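Local coordinates for malonyl-CoA-[acyl-carrier-protein] transacylase (Coxiella burnetii, PDB 3TQE), which probably transfers the malonyl group of malonyl-CoA to holo acyl carrier protein, supplying malonyl-ACP for fatty acid synthesis, at residues I150-A154 with A183-A187; E25-Q30 with L301-I307. One frame throughout, in Å; residues are numbered along the deposited sequence.

In the fold
Starting from the N terminus, the chain runs through strand 9-12 of the four-stranded parallel sheet and reaches helix 24-29, the first half of contact 2. Its partner comes 271 residues later, where strand 297-300 of the same sheet gives way to helix 304-313, so contact 2 brings the two ends of the acyl transferase fold together. Nested inside that long loop is contact 1, a far shorter closure with 28 residues between its segments, joining helices 144-155 and 177-189 beside the five-stranded mixed sheet. The two contacts do not touch: their centres are about 43 Å apart, on opposite sides of the chain's centre, and both lie away from the predicted active-site residues and the glycine pockets.

Contact 1. Residues I150-A154 with A183-A187; sequences ICENA and ALNMA
Ile150 and Ala154 meet Ala183, Met186 and Ala187 in an apolar helix-helix contact on one side of the mixed sheet, between helices 144-155 and 177-189. The axes of segments 150-154 and 183-187 approach to 9.1 Å at 129° between their directions, a spacing consistent with the small alanines at the interface: CB of Ala154 lies 3.8 Å from CB of Ala183. One turn away Ile150 reaches over with both branches. With CG1 beside the backbone N (chi1 -74°), CG2 of Ile150 lies anti to that N and meets CB of Met186 at 3.7 Å, while CD1 of Ile150 ends 3.6 Å from CA of Ala187. Met186, a selenomethionine on the more exposed edge with Asn153, slides past the buried Ile150 in the opposite direction, and its extended chain carries CE to 3.6 Å from CA of Ala154, with SE beside CB of Asn153. The fold here is the small ferredoxin-like subdomain of the acyltransferases, two helices laid against the four antiparallel strands 194-197, 134-140, 170-174 and 160-167 of the mixed sheet. Beneath the pair, Val160 and Ile173 both touch Cys151 and Ala183. No hydrogen bond links the two segments themselves; the carbonyl oxygen of Ala154 accepts from NE of Arg182, the residue just before Ala183.

Contact 2. Residues E25-Q30 with L301-I307; sequences ELGLQQ and LTTTELI
Leu26 of helix 24-29 packs against the turn that leads from Leu301 into helix 304-313. With CG opposite its backbone N (chi1 -164°), the side chain places CD1 of Leu26 against the backbone of Thr303 and Thr304, 3.7 Å from N of Thr304, and 4.2 Å from CD1 of Ile307. This is the closely packed, buried part of the contact. Beside it, Gln30, the first residue to leave helical geometry, bends at chi2 (-60°) and crosses Thr304 at about a right angle. Its NE2 donates a nearly straight hydrogen bond of 2.9 Å to OG1 of Thr304, which lies close to the plane of the amide. The Gln29 side chain also approaches this hydroxyl, its CB 3.5 Å from OG1 of Thr304.

Thr303 is the N-cap of helix 304-313: its OG1 accepts from N of Leu306 at 3.1 Å, a capping bond that holds the hydroxyl turned to its own helix. CG2 of Thr303 is left to face Glu25, whose extended chain brings OE1 to 3.4 Å from that methyl. The Glu25 side is the looser one, with an exposed carboxylate resting on a methyl group and a water joining the backbones. That water accepts from N of Leu26 and donates to O of Thr302, 2.7 Å away, bridging the segments where they do not bond directly.

Helix 63-83 lies against the buried side: Cys80 touches Leu26, Gln30 and Ile307, Ile77 touches Leu301, and Leu84 just beyond that helix meets Gln30, Thr304 and Ile307. The early helix 24-29 and the C-terminal helix 304-313 thus share helix 63-83 as a neighbour, next to strand 297-300 at the edge of the parallel sheet.

Contact 1. Residues I150-A154 with A183-A187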
ATOM      1  N   ILE A 150     -10.881   8.972  21.251  1.00 21.07           N
ATOM      2  CA  ILE A 150      -9.779   8.469  22.070  1.00 20.16           C
ATOM      3  C   ILE A 150      -8.497   9.206  21.771  1.00 19.95           C
ATOM      4  O   ILE A 150      -7.756   9.607  22.665  1.00 19.46           O
ATOM      5  CB  ILE A 150      -9.555   6.983  21.863  1.00 19.85           C
ATOM      6  CG1 ILE A 150     -10.673   6.194  22.551  1.00 21.77           C
ATOM      7  CG2 ILE A 150      -8.175   6.555  22.419  1.00 20.88           C
ATOM      8  CD1 ILE A 150     -10.731   4.743  22.122  1.00 21.69           C
ATOM      9  N   CYS A 151      -8.197   9.356  20.499  1.00 19.67           N
ATOM     10  CA  CYS A 151      -6.947  10.005  20.143  1.00 20.37           C
ATOM     11  C   CYS A 151      -6.911  11.440  20.644  1.00 20.95           C
ATOM     12  O   CYS A 151      -5.888  11.884  21.154  1.00 20.76           O
ATOM     13  CB  CYS A 151      -6.710   9.954  18.638  1.00 20.62           C
ATOM     14  SG  CYS A 151      -6.301   8.295  18.023  1.00 22.78           S
ATOM     15  N   GLU A 152      -8.036  12.148  20.547  1.00 21.48           N
ATOM     16  CA  GLU A 152      -8.107  13.512  21.029  1.00 23.02           C
ATOM     17  C   GLU A 152      -7.847  13.547  22.528  1.00 22.02           C
ATOM     18  O   GLU A 152      -7.154  14.433  23.006  1.00 23.61           O
ATOM     19  CB  GLU A 152      -9.470  14.124  20.709  1.00 24.39           C
ATOM     20  CG  GLU A 152      -9.694  14.380  19.225  1.00 29.21           C
ATOM     21  CD  GLU A 152     -11.114  14.820  18.910  1.00 35.65           C
ATOM     22  OE1 GLU A 152     -11.939  14.964  19.852  1.00 40.40           O
ATOM     23  OE2 GLU A 152     -11.407  15.020  17.705  1.00 41.95           O
ATOM     24  N   ASN A 153      -8.392  12.583  23.257  1.00 21.58           N
ATOM     25  CA  ASN A 153      -8.238  12.555  24.719  1.00 21.59           C
ATOM     26  C   ASN A 153      -6.851  12.093  25.149  1.00 20.80           C
ATOM     27  O   ASN A 153      -6.345  12.502  26.185  1.00 21.65           O
ATOM     28  CB  ASN A 153      -9.276  11.631  25.343  1.00 22.80           C
ATOM     29  CG  ASN A 153     -10.684  12.172  25.220  1.00 26.39           C
ATOM     30  OD1 ASN A 153     -10.882  13.378  25.049  1.00 32.73           O
ATOM     31  ND2 ASN A 153     -11.662  11.286  25.302  1.00 31.51           N
ATOM     32  N   ALA A 154      -6.226  11.234  24.354  1.00 18.41           N
ATOM     33  CA  ALA A 154      -4.921  10.700  24.694  1.00 18.00           C
ATOM     34  C   ALA A 154      -3.776  11.624  24.315  1.00 17.01           C
ATOM     35  O   ALA A 154      -2.682  11.506  24.856  1.00 16.96           O
ATOM     36  CB  ALA A 154      -4.727   9.378  23.995  1.00 18.73           C
ATOM     37  N   ALA A 183      -3.235   6.070  23.861  1.00 12.34           N
ATOM     38  CA  ALA A 183      -4.426   5.871  23.071  1.00 12.71           C
ATOM     39  C   ALA A 183      -4.800   4.401  23.000  1.00 12.90           C
ATOM     40  O   ALA A 183      -5.986   4.048  23.080  1.00 14.30           O
ATOM     41  CB  ALA A 183      -4.217   6.414  21.676  1.00 13.88           C
ATOM     42  N   LEU A 184      -3.819   3.538  22.811  1.00 12.70           N
ATOM     43  CA  LEU A 184      -4.105   2.122  22.746  1.00 13.53           C
ATOM     44  C   LEU A 184      -4.664   1.649  24.066  1.00 14.31           C
ATOM     45  O   LEU A 184      -5.596   0.847  24.113  1.00 15.63           O
ATOM     46  CB  LEU A 184      -2.857   1.328  22.396  1.00 13.10           C
ATOM     47  CG  LEU A 184      -2.286   1.534  21.010  1.00 14.35           C
ATOM     48  CD1 LEU A 184      -0.953   0.808  20.875  1.00 15.71           C
ATOM     49  CD2 LEU A 184      -3.283   1.157  19.911  1.00 15.83           C
ATOM     50  N   ASN A 185      -4.101   2.151  25.155  1.00 14.40           N
ATOM     51  CA  ASN A 185      -4.615   1.729  26.443  1.00 15.22           C
ATOM     52  C   ASN A 185      -6.052   2.200  26.655  1.00 16.70           C
ATOM     53  O   ASN A 185      -6.886   1.451  27.157  1.00 17.72           O
ATOM     54  CB  ASN A 185      -3.684   2.225  27.549  1.00 15.59           C
ATOM     55  CG  ASN A 185      -3.852   1.443  28.804  1.00 15.73           C
ATOM     56  OD1 ASN A 185      -3.687   0.224  28.826  1.00 20.13           O
ATOM     57  ND2 ASN A 185      -4.187   2.108  29.834  1.00 16.85           N
HETATM   58  N   MSE A 186      -6.359   3.428  26.234  1.00 16.53           N
HETATM   59  CA  MSE A 186      -7.730   3.913  26.297  1.00 18.38           C
HETATM   60  C   MSE A 186      -8.643   3.096  25.416  1.00 18.66           C
HETATM   61  O   MSE A 186      -9.784   2.843  25.765  1.00 19.83           O
HETATM   62  CB  MSE A 186      -7.821   5.349  25.860  1.00 20.15           C
HETATM   63  CG  MSE A 186      -7.284   6.294  26.784  1.00 23.12           C
HETATM   64 SE   MSE A 186      -7.702   8.085  26.213  1.00 31.50          SE
HETATM   65  CE  MSE A 186      -6.529   8.920  27.419  1.00 28.32           C
ATOM     66  N   ALA A 187      -8.161   2.685  24.253  1.00 17.88           N
ATOM     67  CA  ALA A 187      -9.004   1.892  23.374  1.00 18.48           C
ATOM     68  C   ALA A 187      -9.389   0.589  24.042  1.00 19.96           C
ATOM     69  O   ALA A 187     -10.524   0.158  23.952  1.00 21.26           O
ATOM     70  CB  ALA A 187      -8.300   1.636  22.058  1.00 18.22           C
TER

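Contact 2. Residues E25-Q30 with L301-I307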
ATOM      1  N   GLU A  25       8.690 -18.416  -6.363  1.00 16.30           N
ATOM      2  CA  GLU A  25       8.073 -19.325  -7.324  1.00 16.20           C
ATOM      3  C   GLU A  25       7.787 -18.632  -8.637  1.00 15.15           C
ATOM      4  O   GLU A  25       8.155 -19.117  -9.701  1.00 14.98           O
ATOM      5  CB  GLU A  25       6.814 -19.919  -6.749  1.00 17.24           C
ATOM      6  CG  GLU A  25       6.154 -20.876  -7.688  1.00 19.00           C
ATOM      7  CD  GLU A  25       5.011 -21.640  -7.057  1.00 20.99           C
ATOM      8  OE1 GLU A  25       4.708 -21.443  -5.852  1.00 22.26           O
ATOM      9  OE2 GLU A  25       4.437 -22.492  -7.778  1.00 24.59           O
ATOM     10  N   LEU A  26       7.145 -17.468  -8.571  1.00 14.69           N
ATOM     11  CA  LEU A  26       6.849 -16.750  -9.780  1.00 14.58           C
ATOM     12  C   LEU A  26       8.124 -16.390 -10.514  1.00 15.12           C
ATOM     13  O   LEU A  26       8.171 -16.374 -11.731  1.00 16.16           O
ATOM     14  CB  LEU A  26       6.042 -15.508  -9.449  1.00 15.51           C
ATOM     15  CG  LEU A  26       5.349 -14.871 -10.603  1.00 16.93           C
ATOM     16  CD1 LEU A  26       4.247 -15.769 -11.198  1.00 15.70           C
ATOM     17  CD2 LEU A  26       4.738 -13.556 -10.105  1.00 20.18           C
ATOM     18  N   GLY A  27       9.171 -16.089  -9.760  1.00 15.00           N
ATOM     19  CA  GLY A  27      10.469 -15.784 -10.353  1.00 16.41           C
ATOM     20  C   GLY A  27      11.114 -16.930 -11.110  1.00 17.16           C
ATOM     21  O   GLY A  27      11.848 -16.711 -12.070  1.00 19.03           O
ATOM     22  N   LEU A  28      10.834 -18.151 -10.683  1.00 15.91           N
ATOM     23  CA  LEU A  28      11.267 -19.314 -11.441  1.00 16.65           C
ATOM     24  C   LEU A  28      10.448 -19.499 -12.701  1.00 16.43           C
ATOM     25  O   LEU A  28      10.947 -19.887 -13.745  1.00 18.42           O
ATOM     26  CB  LEU A  28      11.152 -20.555 -10.577  1.00 18.50           C
ATOM     27  CG  LEU A  28      12.085 -20.671  -9.407  1.00 22.60           C
ATOM     28  CD1 LEU A  28      11.649 -21.833  -8.512  1.00 25.06           C
ATOM     29  CD2 LEU A  28      13.506 -20.857  -9.917  1.00 26.26           C
ATOM     30  N   GLN A  29       9.163 -19.230 -12.595  1.00 14.73           N
ATOM     31  CA  GLN A  29       8.228 -19.484 -13.668  1.00 14.66           C
ATOM     32  C   GLN A  29       8.236 -18.476 -14.771  1.00 14.38           C
ATOM     33  O   GLN A  29       7.981 -18.807 -15.921  1.00 15.45           O
ATOM     34  CB  GLN A  29       6.820 -19.533 -13.086  1.00 13.85           C
ATOM     35  CG  GLN A  29       6.576 -20.650 -12.128  1.00 13.40           C
ATOM     36  CD  GLN A  29       5.175 -20.662 -11.560  1.00 14.42           C
ATOM     37  OE1 GLN A  29       4.615 -21.751 -11.266  1.00 18.49           O
ATOM     38  NE2 GLN A  29       4.608 -19.486 -11.368  1.00 13.59           N
ATOM     39  N   GLN A  30       8.438 -17.214 -14.400  1.00 14.50           N
ATOM     40  CA  GLN A  30       8.251 -16.107 -15.325  1.00 14.64           C
ATOM     41  C   GLN A  30       9.474 -15.205 -15.374  1.00 15.70           C
ATOM     42  O   GLN A  30       9.730 -14.459 -14.434  1.00 15.86           O
ATOM     43  CB  GLN A  30       7.055 -15.296 -14.859  1.00 14.87           C
ATOM     44  CG  GLN A  30       5.761 -16.030 -14.854  1.00 15.68           C
ATOM     45  CD  GLN A  30       5.366 -16.554 -16.223  1.00 17.07           C
ATOM     46  OE1 GLN A  30       5.746 -15.995 -17.258  1.00 19.14           O
ATOM     47  NE2 GLN A  30       4.555 -17.625 -16.239  1.00 17.15           N
ATOM     48  N   LEU A 301      -2.384 -13.560  -6.782  1.00 14.48           N
ATOM     49  CA  LEU A 301      -1.710 -13.569  -8.071  1.00 13.83           C
ATOM     50  C   LEU A 301      -0.246 -13.972  -7.967  1.00 14.51           C
ATOM     51  O   LEU A 301       0.574 -13.527  -8.756  1.00 15.75           O
ATOM     52  CB  LEU A 301      -1.813 -12.197  -8.705  1.00 13.82           C
ATOM     53  CG  LEU A 301      -3.209 -11.700  -9.071  1.00 13.88           C
ATOM     54  CD1 LEU A 301      -3.066 -10.314  -9.678  1.00 16.57           C
ATOM     55  CD2 LEU A 301      -3.931 -12.643 -10.033  1.00 15.20           C
ATOM     56  N   THR A 302       0.085 -14.797  -6.994  1.00 15.27           N
ATOM     57  CA  THR A 302       1.482 -15.007  -6.661  1.00 16.38           C
ATOM     58  C   THR A 302       2.133 -16.214  -7.338  1.00 16.70           C
ATOM     59  O   THR A 302       3.306 -16.498  -7.101  1.00 18.43           O
ATOM     60  CB  THR A 302       1.635 -15.102  -5.165  1.00 17.61           C
ATOM     61  OG1 THR A 302       0.660 -16.013  -4.658  1.00 21.33           O
ATOM     62  CG2 THR A 302       1.462 -13.726  -4.518  1.00 20.01           C
ATOM     63  N   THR A 303       1.393 -16.893  -8.205  1.00 15.40           N
ATOM     64  CA  THR A 303       1.958 -17.930  -9.056  1.00 15.74           C
ATOM     65  C   THR A 303       1.272 -17.915 -10.393  1.00 15.14           C
ATOM     66  O   THR A 303       0.205 -17.330 -10.548  1.00 14.53           O
ATOM     67  CB  THR A 303       1.771 -19.342  -8.471  1.00 16.85           C
ATOM     68  OG1 THR A 303       0.379 -19.703  -8.551  1.00 17.68           O
ATOM     69  CG2 THR A 303       2.254 -19.454  -7.033  1.00 19.87           C
ATOM     70  N   THR A 304       1.884 -18.566 -11.363  1.00 14.33           N
ATOM     71  CA  THR A 304       1.337 -18.623 -12.698  1.00 14.88           C
ATOM     72  C   THR A 304      -0.036 -19.260 -12.640  1.00 14.64           C
ATOM     73  O   THR A 304      -0.962 -18.774 -13.278  1.00 15.05           O
ATOM     74  CB  THR A 304       2.267 -19.382 -13.655  1.00 15.11           C
ATOM     75  OG1 THR A 304       3.477 -18.646 -13.755  1.00 15.36           O
ATOM     76  CG2 THR A 304       1.657 -19.531 -15.016  1.00 17.14           C
ATOM     77  N   GLU A 305      -0.179 -20.346 -11.888  1.00 15.68           N
ATOM     78  CA  GLU A 305      -1.481 -21.029 -11.817  1.00 17.00           C
ATOM     79  C   GLU A 305      -2.545 -20.107 -11.228  1.00 16.02           C
ATOM     80  O   GLU A 305      -3.662 -20.049 -11.725  1.00 15.79           O
ATOM     81  CB  GLU A 305      -1.392 -22.318 -10.987  1.00 18.78           C
ATOM     82  CG  GLU A 305      -2.673 -23.188 -10.977  1.00 25.70           C
ATOM     83  CD  GLU A 305      -2.458 -24.713 -10.661  1.00 34.86           C
ATOM     84  OE1 GLU A 305      -1.836 -25.091  -9.607  1.00 39.65           O
ATOM     85  OE2 GLU A 305      -2.957 -25.558 -11.468  1.00 40.64           O
ATOM     86  N   LEU A 306      -2.195 -19.358 -10.190  1.00 14.99           N
ATOM     87  CA  LEU A 306      -3.149 -18.452  -9.578  1.00 14.65           C
ATOM     88  C   LEU A 306      -3.536 -17.345 -10.537  1.00 13.83           C
ATOM     89  O   LEU A 306      -4.702 -16.973 -10.609  1.00 13.55           O
ATOM     90  CB  LEU A 306      -2.582 -17.886  -8.294  1.00 14.74           C
ATOM     91  CG  LEU A 306      -2.485 -18.884  -7.154  1.00 16.05           C
ATOM     92  CD1 LEU A 306      -1.700 -18.271  -6.030  1.00 18.13           C
ATOM     93  CD2 LEU A 306      -3.820 -19.372  -6.669  1.00 19.33           C
ATOM     94  N   ILE A 307      -2.575 -16.827 -11.280  1.00 13.44           N
ATOM     95  CA  ILE A 307      -2.854 -15.786 -12.254  1.00 13.12           C
ATOM     96  C   ILE A 307      -3.800 -16.318 -13.318  1.00 13.50           C
ATOM     97  O   ILE A 307      -4.787 -15.677 -13.663  1.00 14.10           O
ATOM     98  CB  ILE A 307      -1.571 -15.223 -12.882  1.00 13.30           C
ATOM     99  CG1 ILE A 307      -0.819 -14.416 -11.816  1.00 14.05           C
ATOM    100  CG2 ILE A 307      -1.894 -14.403 -14.122  1.00 15.56           C
ATOM    101  CD1 ILE A 307       0.589 -14.071 -12.195  1.00 15.04           C
TER
HETATM  102  O   HOH W   1       5.809 -16.537  -6.139  1.00 18.34           O